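Local coordinates for oxidoreductase, NAD-binding/iron-sulfur cluster-binding protein (PDB 6ZXU) that catalyses the reductive dehalogenation of organohalides, probably passing electrons to a bound cobalamin through two [4Fe-4S] clusters, at residues V204-L209 against L234-T239; Y288-I293 against N507-P512; M404-D409 against E483-P488. All coordinates share one frame; numbering follows the deposited sequence.

Contact 1: V204-L209 against L234-T239; sequences VDLARL and LGVVTT
Leu206, in the first turn of helix 206-212, lays its side chain over Leu234 and Val236 of strand 232-239, a worked example of a helix packed on the face of a four-stranded antiparallel sheet. The strand is an inner member of that sheet, between strands 142-149 and 194-198. Followed outward, Leu206 first presents CB to Leu234 CD1 at 4.1 Å. CG, set anti to the carbonyl carbon (chi1 -57°), directs the chain to the strand, where Leu206 CD2 comes to 3.5 Å from Val236 CG2, tighter than an ordinary methyl contact, and also touches Val236 CB. The two side chains pass alongside each other in opposite directions, so methyl meets methyl by their flanks. Leu234 answers toward the helix backbone, its CD1 resting 3.6 Å from Leu206 O.

One turn further along, Leu209 crosses Val236 at about a right angle and sets CD1 4.1 Å from Val236 CG1, so the two branches of the valine serve two different leucines. At the other end, Val204 CG1 meets Thr238 CG2 at 4.1 Å; the threonine hydroxyl is engaged elsewhere, hydrogen-bonded to His140 and His197. His197, on strand 194-198, also touches Val204 and Leu206, and joins the neighbouring strand to this apolar layer.

The helix start is fixed by Asp205 at the N-cap, on the side turned from the sheet. Arg208 N gives its hydrogen to Asp205 OD1 over 3.1 Å in a fairly straight bond (163°), approaching from above the carboxylate plane.

Contact 2: Y288-I293 against N507-P512; sequences YPMETI and NPFIGP
Phe509 pushes its ring among Tyr288, Pro289, Met290 and Ile293, a set of CH-pi and Met-aromatic contacts presented by an Asx turn at Asn507 in the loop between strands 505-506 and 514-521. One face of the ring receives two CH-pi contacts: Tyr288 CB stands 4.2 Å from the Phe509 ring centroid and Pro289 CD 4.0 Å from it. The Tyr288 ring itself is no true stacking partner. Its plane is turned by only 29° from that of Phe509, yet the rings are slid so far apart that they hardly overlap, and Tyr288 CD1 instead meets Phe509 CB at 3.5 Å. Farther out, Tyr288 crosses Ile510 nearly at a right angle, Ile510 CG2 lying near CZ and OH of Tyr288.

The Met-aromatic contact occupies the ring edge. Met290 is bent at its second and third torsions (chi2 -60°), which brings SD round to the rim of Phe509, 3.5 Å from CE2 and 87° off the ring normal. Ile293 CD1 approaches the far end of the same ring obliquely and also packs on Pro508 CG at 3.9 Å. Phe394 of strand 394-399 touches Met290, Asn507, Phe509 and Ile510, and its ring meets that of Tyr288, tying both loops to the sheet.

Three side-chain bonds shape the loops that present these groups. Thr292 OG1 donates to O of Pro289, the central residue of an inverse gamma turn. In the other segment, Asn507 OD1 accepts two backbone bonds, from Phe509 N at 2.8 Å, above the carbonyl plane, and from Ile510 N at 3.1 Å, tilted less from it.

Contact 3: M404-D409 against E483-P488; sequences MYYASD and EVIHNP
Part of the cobalamin pocket wall is formed here by Tyr406 lying against Ile485, with Val484 next to it. Ile485 CG1 sits over one face of the Tyr406 ring, 3.9 Å from its centroid, the side chains crossing at about a right angle. A second CH-pi contact, here from a methyl, packs on Tyr405: Val484 CG1 stands over one face of that ring, 3.7 Å from Tyr405 CD2, and the two side chains run alongside, pointing the same way.

The backbones of Tyr405 and Val484 form a single antiparallel beta bridge, a non-hydrogen-bonded pair flanked by two bonds. Ile485 N donates to Met404 O at 2.8 Å, almost in line with the carbonyl, and Tyr406 N to Glu483 O at 3.0 Å, tilted from the carbonyl plane. The bridge holds the loop 404-409 to the segment leading into helix 486-492, whose His486 N bonds to the cobalamin.

Tyr406 OH is hydrogen-bonded to cobalamin O58. A leucine at Tyr406 removes the hydroxyl and the ring, and would probably leave cobalamin O58 without this partner and Ile485 CG1 without the face it packs on. Beyond, Met404 is extended past CG, and CE reaches 3.9 Å from Pro488 O.

All three contacts are largely buried, but only contact 3 belongs to the cobalamin pocket; contact 2 lies at its margin, with the side chain of Asn507 about 7 Å from the cofactor, and contact 1 is remote, its centre about 43 Å from that of contact 3. Contacts 2 and 3 both adjoin the sheet containing strands 394-399 and 514-521, whereas contact 1 serves the other sheet, of the same 1-2-4-3 strand order, consistent with an internal repeat. The chemistry follows the place: aliphatic packing alone in contact 1, aromatic and sulfur-aromatic packing between two loops in contact 2, which has some exposed edge, and a backbone bridge with ligand-facing groups in contact 3.

Contact 1: V204-L209 against L234-T239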
loop_
_atom_site.group_PDB
_atom_site.type_symbol
_atom_site.label_atom_id
_atom_site.label_comp_id
_atom_site.label_asym_id
_atom_site.label_seq_id
_atom_site.Cartn_x
_atom_site.Cartn_y
_atom_site.Cartn_z
ATOM N N VAL A 204 13.709 -5.215 26.449
ATOM C CA VAL A 204 14.279 -6.554 26.326
ATOM C C VAL A 204 15.510 -6.469 25.482
ATOM O O VAL A 204 15.770 -5.423 24.829
ATOM C CB VAL A 204 13.305 -7.545 25.686
ATOM C CG1 VAL A 204 12.095 -7.748 26.545
ATOM C CG2 VAL A 204 12.896 -7.077 24.279
ATOM N N ASP A 205 16.281 -7.553 25.462
ATOM C CA ASP A 205 17.557 -7.587 24.717
ATOM C C ASP A 205 17.260 -8.092 23.302
ATOM O O ASP A 205 17.142 -9.289 23.076
ATOM C CB ASP A 205 18.584 -8.511 25.395
ATOM C CG ASP A 205 19.978 -8.379 24.815
ATOM O OD1 ASP A 205 20.198 -8.200 23.588
ATOM O OD2 ASP A 205 20.922 -8.508 25.608
ATOM N N LEU A 206 17.187 -7.156 22.365
ATOM C CA LEU A 206 16.756 -7.462 21.024
ATOM C C LEU A 206 17.712 -8.424 20.352
ATOM O O LEU A 206 17.276 -9.359 19.734
ATOM C CB LEU A 206 16.643 -6.165 20.169
ATOM C CG LEU A 206 15.742 -5.028 20.645
ATOM C CD1 LEU A 206 15.986 -3.742 19.851
ATOM C CD2 LEU A 206 14.291 -5.459 20.553
ATOM N N ALA A 207 19.016 -8.178 20.411
ATOM C CA ALA A 207 19.989 -9.026 19.756
ATOM C C ALA A 207 19.952 -10.443 20.290
ATOM O O ALA A 207 19.950 -11.429 19.510
ATOM C CB ALA A 207 21.363 -8.435 19.852
ATOM N N ARG A 208 19.782 -10.589 21.608
ATOM C CA ARG A 208 19.691 -11.905 22.185
ATOM C C ARG A 208 18.455 -12.679 21.673
ATOM O O ARG A 208 18.511 -13.884 21.400
ATOM C CB ARG A 208 19.649 -11.787 23.745
ATOM C CG ARG A 208 19.051 -13.066 24.366
ATOM C CD ARG A 208 19.102 -13.082 25.892
ATOM N NE ARG A 208 20.492 -12.859 26.239
ATOM C CZ ARG A 208 20.894 -12.243 27.326
ATOM N NH1 ARG A 208 19.990 -11.802 28.199
ATOM N NH2 ARG A 208 22.198 -12.093 27.533
ATOM N N LEU A 209 17.330 -12.007 21.629
ATOM C CA LEU A 209 16.115 -12.636 21.194
ATOM C C LEU A 209 16.203 -12.976 19.665
ATOM O O LEU A 209 15.568 -13.946 19.217
ATOM C CB LEU A 209 14.880 -11.755 21.433
ATOM C CG LEU A 209 14.531 -11.470 22.928
ATOM C CD1 LEU A 209 13.383 -10.513 23.033
ATOM C CD2 LEU A 209 14.214 -12.760 23.673
ATOM N N LEU A 234 16.022 -4.661 14.053
ATOM C CA LEU A 234 15.056 -5.547 14.724
ATOM C C LEU A 234 13.900 -4.859 15.406
ATOM O O LEU A 234 14.040 -3.758 15.895
ATOM C CB LEU A 234 15.750 -6.356 15.812
ATOM C CG LEU A 234 16.889 -7.241 15.332
ATOM C CD1 LEU A 234 17.739 -7.675 16.548
ATOM C CD2 LEU A 234 16.312 -8.453 14.606
ATOM N N GLY A 235 12.744 -5.522 15.389
ATOM C CA GLY A 235 11.622 -5.177 16.214
ATOM C C GLY A 235 11.173 -6.463 16.917
ATOM O O GLY A 235 11.400 -7.561 16.431
ATOM N N VAL A 236 10.524 -6.305 18.063
ATOM C CA VAL A 236 10.015 -7.410 18.907
ATOM C C VAL A 236 8.649 -7.026 19.438
ATOM O O VAL A 236 8.371 -5.868 19.762
ATOM C CB VAL A 236 10.959 -7.710 20.078
ATOM C CG1 VAL A 236 10.323 -8.726 20.996
ATOM C CG2 VAL A 236 12.319 -8.175 19.571
ATOM N N VAL A 237 7.762 -7.987 19.455
ATOM C CA VAL A 237 6.544 -7.867 20.228
ATOM C C VAL A 237 6.583 -8.961 21.326
ATOM O O VAL A 237 6.636 -10.163 21.027
ATOM C CB VAL A 237 5.303 -8.060 19.358
ATOM C CG1 VAL A 237 4.053 -8.007 20.196
ATOM C CG2 VAL A 237 5.254 -6.985 18.245
ATOM N N THR A 238 6.537 -8.550 22.606
ATOM C CA THR A 238 6.476 -9.478 23.705
ATOM C C THR A 238 5.028 -9.562 24.135
ATOM O O THR A 238 4.278 -8.567 24.103
ATOM C CB THR A 238 7.342 -9.064 24.906
ATOM O OG1 THR A 238 6.925 -7.757 25.360
ATOM C CG2 THR A 238 8.792 -9.047 24.524
ATOM N N THR A 239 4.604 -10.731 24.550
ATOM C CA THR A 239 3.219 -10.934 24.936
ATOM C C THR A 239 3.066 -12.218 25.774
ATOM O O THR A 239 3.964 -13.066 25.810
ATOM C CB THR A 239 2.321 -11.007 23.664
ATOM O OG1 THR A 239 0.945 -11.164 24.020
ATOM C CG2 THR A 239 2.693 -12.180 22.779
#

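Contact 2: Y288-I293 against N507-P512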
loop_
_atom_site.group_PDB
_atom_site.type_symbol
_atom_site.label_atom_id
_atom_site.label_comp_id
_atom_site.label_asym_id
_atom_site.label_seq_id
_atom_site.Cartn_x
_atom_site.Cartn_y
_atom_site.Cartn_z
ATOM N N TYR A 288 10.541 -2.019 -11.134
ATOM C CA TYR A 288 9.851 -2.479 -12.322
ATOM C C TYR A 288 10.346 -1.646 -13.511
ATOM O O TYR A 288 10.601 -0.445 -13.366
ATOM C CB TYR A 288 8.345 -2.331 -12.164
ATOM C CG TYR A 288 7.727 -3.278 -11.137
ATOM C CD1 TYR A 288 7.384 -4.547 -11.472
ATOM C CD2 TYR A 288 7.522 -2.863 -9.806
ATOM C CE1 TYR A 288 6.852 -5.420 -10.516
ATOM C CE2 TYR A 288 6.999 -3.708 -8.864
ATOM C CZ TYR A 288 6.648 -4.987 -9.231
ATOM O OH TYR A 288 6.074 -5.840 -8.294
ATOM N N PRO A 289 10.443 -2.258 -14.685
ATOM C CA PRO A 289 10.977 -1.585 -15.854
ATOM C C PRO A 289 10.040 -0.590 -16.582
ATOM O O PRO A 289 9.707 -0.745 -17.757
ATOM C CB PRO A 289 11.350 -2.763 -16.756
ATOM C CG PRO A 289 10.356 -3.800 -16.447
ATOM C CD PRO A 289 10.073 -3.654 -14.995
ATOM N N MET A 290 9.668 0.451 -15.868
ATOM C CA MET A 290 8.813 1.482 -16.399
ATOM C C MET A 290 9.443 2.224 -17.568
ATOM O O MET A 290 8.754 2.817 -18.350
ATOM C CB MET A 290 8.460 2.487 -15.293
ATOM C CG MET A 290 7.416 2.011 -14.277
ATOM S SD MET A 290 5.764 1.577 -14.981
ATOM C CE MET A 290 5.080 3.169 -15.369
ATOM N N GLU A 291 10.776 2.197 -17.688
ATOM C CA GLU A 291 11.451 2.819 -18.834
ATOM C C GLU A 291 11.168 2.143 -20.143
ATOM O O GLU A 291 11.509 2.673 -21.150
ATOM C CB GLU A 291 12.953 2.857 -18.592
ATOM C CG GLU A 291 13.669 1.520 -18.652
ATOM C CD GLU A 291 13.654 0.712 -17.366
ATOM O OE1 GLU A 291 13.031 1.130 -16.324
ATOM O OE2 GLU A 291 14.233 -0.395 -17.430
ATOM N N THR A 292 10.536 0.973 -20.140
ATOM C CA THR A 292 10.192 0.253 -21.364
ATOM C C THR A 292 8.793 0.523 -21.847
ATOM O O THR A 292 8.401 -0.039 -22.856
ATOM C CB THR A 292 10.316 -1.299 -21.191
ATOM O OG1 THR A 292 9.322 -1.822 -20.277
ATOM C CG2 THR A 292 11.720 -1.655 -20.685
ATOM N N ILE A 293 8.005 1.313 -21.096
ATOM C CA ILE A 293 6.640 1.587 -21.490
ATOM C C ILE A 293 6.656 2.828 -22.386
ATOM O O ILE A 293 7.354 3.785 -22.047
ATOM C CB ILE A 293 5.768 1.779 -20.220
ATOM C CG1 ILE A 293 5.843 0.542 -19.316
ATOM C CG2 ILE A 293 4.314 2.120 -20.546
ATOM C CD1 ILE A 293 5.258 -0.721 -19.904
ATOM N N ASN A 507 -1.832 0.104 -13.621
ATOM C CA ASN A 507 -0.397 0.118 -13.878
ATOM C C ASN A 507 -0.017 -1.147 -14.646
ATOM O O ASN A 507 -0.575 -2.213 -14.416
ATOM C CB ASN A 507 0.369 0.167 -12.515
ATOM C CG ASN A 507 1.842 0.043 -12.656
ATOM O OD1 ASN A 507 2.404 -1.020 -12.722
ATOM N ND2 ASN A 507 2.508 1.193 -12.752
ATOM N N PRO A 508 0.925 -1.063 -15.614
ATOM C CA PRO A 508 1.176 -2.236 -16.430
ATOM C C PRO A 508 1.888 -3.397 -15.703
ATOM O O PRO A 508 1.912 -4.524 -16.211
ATOM C CB PRO A 508 1.993 -1.676 -17.588
ATOM C CG PRO A 508 2.573 -0.425 -17.065
ATOM C CD PRO A 508 1.577 0.141 -16.114
ATOM N N PHE A 509 2.424 -3.178 -14.521
ATOM C CA PHE A 509 3.154 -4.230 -13.817
ATOM C C PHE A 509 2.367 -4.738 -12.598
ATOM O O PHE A 509 2.466 -5.919 -12.323
ATOM C CB PHE A 509 4.543 -3.748 -13.379
ATOM C CG PHE A 509 5.414 -3.368 -14.541
ATOM C CD1 PHE A 509 5.973 -4.341 -15.317
ATOM C CD2 PHE A 509 5.555 -2.056 -14.940
ATOM C CE1 PHE A 509 6.717 -4.011 -16.434
ATOM C CE2 PHE A 509 6.345 -1.698 -16.022
ATOM C CZ PHE A 509 6.907 -2.653 -16.795
ATOM N N ILE A 510 1.696 -3.894 -11.824
ATOM C CA ILE A 510 0.944 -4.349 -10.604
ATOM C C ILE A 510 -0.559 -4.236 -10.839
ATOM O O ILE A 510 -1.333 -4.429 -9.915
ATOM C CB ILE A 510 1.394 -3.650 -9.328
ATOM C CG1 ILE A 510 1.054 -2.178 -9.321
ATOM C CG2 ILE A 510 2.868 -3.854 -9.100
ATOM C CD1 ILE A 510 1.208 -1.569 -7.953
ATOM N N GLY A 511 -0.970 -3.956 -12.102
ATOM C CA GLY A 511 -2.366 -3.893 -12.379
ATOM C C GLY A 511 -3.058 -2.830 -11.586
ATOM O O GLY A 511 -2.520 -1.743 -11.353
ATOM N N PRO A 512 -4.281 -3.103 -11.140
ATOM C CA PRO A 512 -5.016 -2.107 -10.373
ATOM C C PRO A 512 -4.825 -2.279 -8.836
ATOM O O PRO A 512 -5.541 -1.662 -8.069
ATOM C CB PRO A 512 -6.469 -2.409 -10.705
ATOM C CG PRO A 512 -6.467 -3.874 -10.878
ATOM C CD PRO A 512 -5.106 -4.263 -11.465
#

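Contact 3: M404-D409 against E483-P488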
loop_
_atom_site.group_PDB
_atom_site.type_symbol
_atom_site.label_atom_id
_atom_site.label_comp_id
_atom_site.label_asym_id
_atom_site.label_seq_id
_atom_site.Cartn_x
_atom_site.Cartn_y
_atom_site.Cartn_z
ATOM N N MET A 404 -6.490 19.911 -10.056
ATOM C CA MET A 404 -6.230 18.658 -9.277
ATOM C C MET A 404 -6.477 18.887 -7.744
ATOM O O MET A 404 -6.616 17.935 -6.995
ATOM C CB MET A 404 -4.800 18.196 -9.460
ATOM C CG MET A 404 -4.440 17.793 -10.889
ATOM S SD MET A 404 -2.708 17.360 -10.955
ATOM C CE MET A 404 -2.544 16.812 -12.648
ATOM N N TYR A 405 -6.563 20.154 -7.308
ATOM C CA TYR A 405 -6.907 20.481 -5.950
ATOM C C TYR A 405 -8.401 20.535 -5.799
ATOM O O TYR A 405 -9.117 20.988 -6.696
ATOM C CB TYR A 405 -6.286 21.819 -5.529
ATOM C CG TYR A 405 -4.780 21.872 -5.451
ATOM C CD1 TYR A 405 -4.006 21.952 -6.594
ATOM C CD2 TYR A 405 -4.141 21.883 -4.243
ATOM C CE1 TYR A 405 -2.629 22.036 -6.520
ATOM C CE2 TYR A 405 -2.760 21.985 -4.148
ATOM C CZ TYR A 405 -2.008 22.081 -5.259
ATOM O OH TYR A 405 -0.665 22.193 -5.165
ATOM N N TYR A 406 -8.903 20.107 -4.662
ATOM C CA TYR A 406 -10.302 20.317 -4.323
ATOM C C TYR A 406 -10.635 21.812 -4.255
ATOM O O TYR A 406 -9.771 22.651 -4.042
ATOM C CB TYR A 406 -10.642 19.705 -2.981
ATOM C CG TYR A 406 -10.639 18.193 -2.928
ATOM C CD1 TYR A 406 -11.678 17.477 -3.474
ATOM C CD2 TYR A 406 -9.629 17.508 -2.243
ATOM C CE1 TYR A 406 -11.644 16.086 -3.426
ATOM C CE2 TYR A 406 -9.600 16.151 -2.176
ATOM C CZ TYR A 406 -10.603 15.454 -2.759
ATOM O OH TYR A 406 -10.627 14.070 -2.644
ATOM N N ALA A 407 -11.877 22.141 -4.483
ATOM C CA ALA A 407 -12.315 23.562 -4.469
ATOM C C ALA A 407 -12.335 24.181 -3.079
ATOM O O ALA A 407 -11.953 25.345 -2.885
ATOM C CB ALA A 407 -13.666 23.684 -5.122
ATOM N N SER A 408 -12.737 23.393 -2.097
ATOM C CA SER A 408 -12.969 23.871 -0.722
ATOM C C SER A 408 -12.890 22.684 0.247
ATOM O O SER A 408 -13.097 21.520 -0.173
ATOM C CB SER A 408 -14.343 24.534 -0.622
ATOM O OG SER A 408 -15.420 23.675 -1.015
ATOM N N ASP A 409 -12.566 22.955 1.502
ATOM C CA ASP A 409 -12.536 21.902 2.529
ATOM C C ASP A 409 -13.960 21.621 3.017
ATOM O O ASP A 409 -14.900 22.427 2.843
ATOM C CB ASP A 409 -11.581 22.256 3.679
ATOM C CG ASP A 409 -12.219 23.238 4.686
ATOM O OD1 ASP A 409 -12.342 24.450 4.359
ATOM O OD2 ASP A 409 -12.609 22.806 5.809
ATOM N N GLU A 483 -5.787 17.314 0.161
ATOM C CA GLU A 483 -6.349 18.456 -0.545
ATOM C C GLU A 483 -6.309 18.343 -2.080
ATOM O O GLU A 483 -6.690 19.262 -2.773
ATOM C CB GLU A 483 -5.705 19.718 -0.011
ATOM C CG GLU A 483 -6.231 19.933 1.399
ATOM C CD GLU A 483 -5.717 21.197 2.120
ATOM O OE1 GLU A 483 -4.732 21.805 1.706
ATOM O OE2 GLU A 483 -6.324 21.537 3.145
ATOM N N VAL A 484 -5.775 17.212 -2.615
ATOM C CA VAL A 484 -5.721 16.961 -4.038
ATOM C C VAL A 484 -6.437 15.637 -4.320
ATOM O O VAL A 484 -6.486 14.776 -3.466
ATOM C CB VAL A 484 -4.310 16.904 -4.614
ATOM C CG1 VAL A 484 -3.581 18.187 -4.317
ATOM C CG2 VAL A 484 -3.507 15.723 -4.119
ATOM N N ILE A 485 -7.025 15.542 -5.504
ATOM C CA ILE A 485 -7.541 14.285 -6.021
ATOM C C ILE A 485 -6.399 13.515 -6.648
ATOM O O ILE A 485 -5.720 14.013 -7.569
ATOM C CB ILE A 485 -8.640 14.539 -7.004
ATOM C CG1 ILE A 485 -9.650 15.477 -6.347
ATOM C CG2 ILE A 485 -9.250 13.227 -7.466
ATOM C CD1 ILE A 485 -10.507 16.210 -7.360
ATOM N N HIS A 486 -6.153 12.293 -6.198
ATOM C CA HIS A 486 -4.973 11.584 -6.625
ATOM C C HIS A 486 -5.046 11.135 -8.060
ATOM O O HIS A 486 -4.043 11.155 -8.745
ATOM C CB HIS A 486 -4.696 10.360 -5.770
ATOM C CG HIS A 486 -4.333 10.683 -4.352
ATOM N ND1 HIS A 486 -3.564 9.850 -3.586
ATOM C CD2 HIS A 486 -4.625 11.736 -3.576
ATOM C CE1 HIS A 486 -3.410 10.371 -2.377
ATOM N NE2 HIS A 486 -4.085 11.489 -2.330
ATOM N N ASN A 487 -6.205 10.731 -8.516
ATOM C CA ASN A 487 -6.288 10.130 -9.846
ATOM C C ASN A 487 -5.603 10.880 -10.960
ATOM O O ASN A 487 -4.834 10.276 -11.719
ATOM C CB ASN A 487 -7.742 9.863 -10.209
ATOM C CG ASN A 487 -8.383 8.932 -9.196
ATOM O OD1 ASN A 487 -8.390 9.229 -8.004
ATOM N ND2 ASN A 487 -8.944 7.882 -9.664
ATOM N N PRO A 488 -5.922 12.179 -11.155
ATOM C CA PRO A 488 -5.312 12.855 -12.320
ATOM C C PRO A 488 -3.804 13.001 -12.189
ATOM O O PRO A 488 -3.104 12.968 -13.184
ATOM C CB PRO A 488 -5.999 14.202 -12.292
ATOM C CG PRO A 488 -6.544 14.396 -10.991
ATOM C CD PRO A 488 -6.891 13.039 -10.470
#